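Local coordinates for protein Crov588 (Cafeteriavirus, PDB 6NYR) that is of unknown function but folds as a circular leucine-rich-repeat protein built from many FNIP repeats, an architecture often used for binding other molecules, at residues T628-G633 with K650-Y655. Sequence-based numbering, arbitrary orientation.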
loop_
_atom_site.group_PDB
_atom_site.type_symbol
_atom_site.label_atom_id
_atom_site.label_comp_id
_atom_site.label_asym_id
_atom_site.label_seq_id
_atom_site.Cartn_x
_atom_site.Cartn_y
_atom_site.Cartn_z
ATOM N N THR A 628 -20.801 21.084 -11.221
ATOM C CA THR A 628 -20.012 20.420 -12.239
ATOM C C THR A 628 -20.119 18.905 -12.204
ATOM O O THR A 628 -19.875 18.268 -13.239
ATOM C CB THR A 628 -18.525 20.789 -12.096
ATOM O OG1 THR A 628 -18.077 20.445 -10.775
ATOM C CG2 THR A 628 -18.305 22.278 -12.339
ATOM N N HIS A 629 -20.464 18.315 -11.060
ATOM C CA HIS A 629 -20.454 16.866 -10.893
ATOM C C HIS A 629 -21.696 16.457 -10.113
ATOM O O HIS A 629 -21.801 16.728 -8.912
ATOM C CB HIS A 629 -19.178 16.418 -10.180
ATOM C CG HIS A 629 -17.940 16.572 -11.010
ATOM N ND1 HIS A 629 -17.439 17.800 -11.384
ATOM C CD2 HIS A 629 -17.107 15.649 -11.544
ATOM C CE1 HIS A 629 -16.349 17.627 -12.109
ATOM N NE2 HIS A 629 -16.126 16.331 -12.222
ATOM N N LEU A 630 -22.621 15.787 -10.796
ATOM C CA LEU A 630 -23.902 15.388 -10.227
ATOM C C LEU A 630 -23.987 13.872 -10.229
ATOM O O LEU A 630 -23.868 13.244 -11.285
ATOM C CB LEU A 630 -25.061 15.983 -11.024
ATOM C CG LEU A 630 -26.466 15.592 -10.560
ATOM C CD1 LEU A 630 -26.685 15.992 -9.111
ATOM C CD2 LEU A 630 -27.517 16.210 -11.468
ATOM N N THR A 631 -24.191 13.287 -9.052
ATOM C CA THR A 631 -24.254 11.842 -8.901
ATOM C C THR A 631 -25.563 11.443 -8.235
ATOM O O THR A 631 -25.903 11.954 -7.161
ATOM C CB THR A 631 -23.070 11.321 -8.081
ATOM O OG1 THR A 631 -21.844 11.667 -8.737
ATOM C CG2 THR A 631 -23.152 9.809 -7.931
ATOM N N PHE A 632 -26.287 10.535 -8.878
ATOM C CA PHE A 632 -27.510 9.964 -8.341
ATOM C C PHE A 632 -27.255 8.531 -7.891
ATOM O O PHE A 632 -26.263 7.900 -8.266
ATOM C CB PHE A 632 -28.627 9.980 -9.382
ATOM C CG PHE A 632 -29.168 11.343 -9.659
ATOM C CD1 PHE A 632 -30.068 11.937 -8.789
ATOM C CD2 PHE A 632 -28.769 12.043 -10.787
ATOM C CE1 PHE A 632 -30.564 13.198 -9.044
ATOM C CE2 PHE A 632 -29.261 13.301 -11.042
ATOM C CZ PHE A 632 -30.157 13.878 -10.171
ATOM N N GLY A 633 -28.186 8.016 -7.090
ATOM C CA GLY A 633 -28.051 6.709 -6.489
ATOM C C GLY A 633 -28.776 5.622 -7.270
ATOM O O GLY A 633 -29.333 5.839 -8.341
ATOM N N LYS A 650 -20.341 18.982 -16.012
ATOM C CA LYS A 650 -19.287 18.237 -16.691
ATOM C C LYS A 650 -19.495 16.734 -16.656
ATOM O O LYS A 650 -19.213 16.059 -17.649
ATOM C CB LYS A 650 -17.926 18.582 -16.076
ATOM C CG LYS A 650 -17.516 20.040 -16.267
ATOM C CD LYS A 650 -16.125 20.312 -15.707
ATOM C CE LYS A 650 -15.744 21.784 -15.816
ATOM N NZ LYS A 650 -15.624 22.201 -17.252
ATOM N N VAL A 651 -19.988 16.188 -15.547
ATOM C CA VAL A 651 -20.127 14.745 -15.391
ATOM C C VAL A 651 -21.446 14.431 -14.704
ATOM O O VAL A 651 -21.734 14.960 -13.625
ATOM C CB VAL A 651 -18.952 14.146 -14.588
ATOM C CG1 VAL A 651 -19.187 12.669 -14.317
ATOM C CG2 VAL A 651 -17.644 14.357 -15.332
ATOM N N LEU A 652 -22.236 13.555 -15.323
ATOM C CA LEU A 652 -23.463 13.029 -14.735
ATOM C C LEU A 652 -23.260 11.542 -14.466
ATOM O O LEU A 652 -22.973 10.776 -15.392
ATOM C CB LEU A 652 -24.654 13.254 -15.665
ATOM C CG LEU A 652 -25.970 12.580 -15.272
ATOM C CD1 LEU A 652 -26.433 13.074 -13.911
ATOM C CD2 LEU A 652 -27.033 12.845 -16.331
ATOM N N LYS A 653 -23.404 11.143 -13.205
ATOM C CA LYS A 653 -23.231 9.756 -12.784
ATOM C C LYS A 653 -24.598 9.123 -12.546
ATOM O O LYS A 653 -25.392 9.631 -11.746
ATOM C CB LYS A 653 -22.382 9.689 -11.514
ATOM C CG LYS A 653 -22.135 8.287 -10.985
ATOM C CD LYS A 653 -21.023 7.576 -11.735
ATOM C CE LYS A 653 -19.670 7.886 -11.105
ATOM N NZ LYS A 653 -19.415 7.050 -9.891
ATOM N N ILE A 654 -24.845 7.990 -13.203
ATOM C CA ILE A 654 -26.181 7.419 -13.320
ATOM C C ILE A 654 -26.103 5.902 -13.229
ATOM O O ILE A 654 -25.115 5.284 -13.634
ATOM C CB ILE A 654 -26.836 7.860 -14.654
ATOM C CG1 ILE A 654 -27.357 9.300 -14.554
ATOM C CG2 ILE A 654 -27.942 6.909 -15.077
ATOM C CD1 ILE A 654 -28.331 9.527 -13.413
ATOM N N TYR A 655 -27.162 5.301 -12.691
ATOM C CA TYR A 655 -27.299 3.849 -12.702
ATOM C C TYR A 655 -27.685 3.411 -14.109
ATOM O O TYR A 655 -28.688 3.884 -14.656
ATOM C CB TYR A 655 -28.343 3.389 -11.689
ATOM C CG TYR A 655 -28.578 1.889 -11.688
ATOM C CD1 TYR A 655 -27.511 0.998 -11.736
ATOM C CD2 TYR A 655 -29.862 1.364 -11.624
ATOM C CE1 TYR A 655 -27.718 -0.369 -11.735
ATOM C CE2 TYR A 655 -30.077 -0.004 -11.617
ATOM C CZ TYR A 655 -29.000 -0.867 -11.671
ATOM O OH TYR A 655 -29.205 -2.232 -11.665
#
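Thr628 O is gripped by two successive backbone amides of the next coil: Lys650 N at 2.9 Å, tilted away from the carbonyl plane, and Val651 N at 3.1 Å, nearly in line with the carbonyl. From this forked start the two strands run parallel, their axes 4.8 Å apart, and three further bonds alternate in direction: Leu630 N gives to Val651 O, Leu630 O receives Lys653 N, and Phe632 N gives to Lys653 O, the last almost straight at 177°. Such a ladder illustrates how leucine-rich repeats stack, each coil adding one short parallel strand.

The two faces differ in character. On that of His629 and Thr631, His629 CD2 stands 3.9 Å from Val651 CB. A bond between His629 ND1 and Thr628 OG1 (2.8 Å), in the ring plane, restrains the rotation of the imidazole. Farther along, Thr631 turns CG2 anti to its own nitrogen (chi1 of OG1 -60°), which lays that methyl 3.6 Å from Lys653 CG, the lysine then bending away. On the buried face the branches of Leu630 and Leu652 run alongside each other, with Leu630 CD2 4.1 Å from Leu652 CD1. Leu652 CD1 also meets the edge of the Phe632 ring, and Ile654 CD1 comes within 3.7 Å of Phe632 CD2, so methyl tips of both residues pack against this ring.

Within the solenoid, strand 607-609 continues the ladder beyond 629-631, with Tyr607 stacked on His629 and Phe610 meeting Phe632, while strand 674-678, the last of the chain, pairs in parallel on the other side of 651-655.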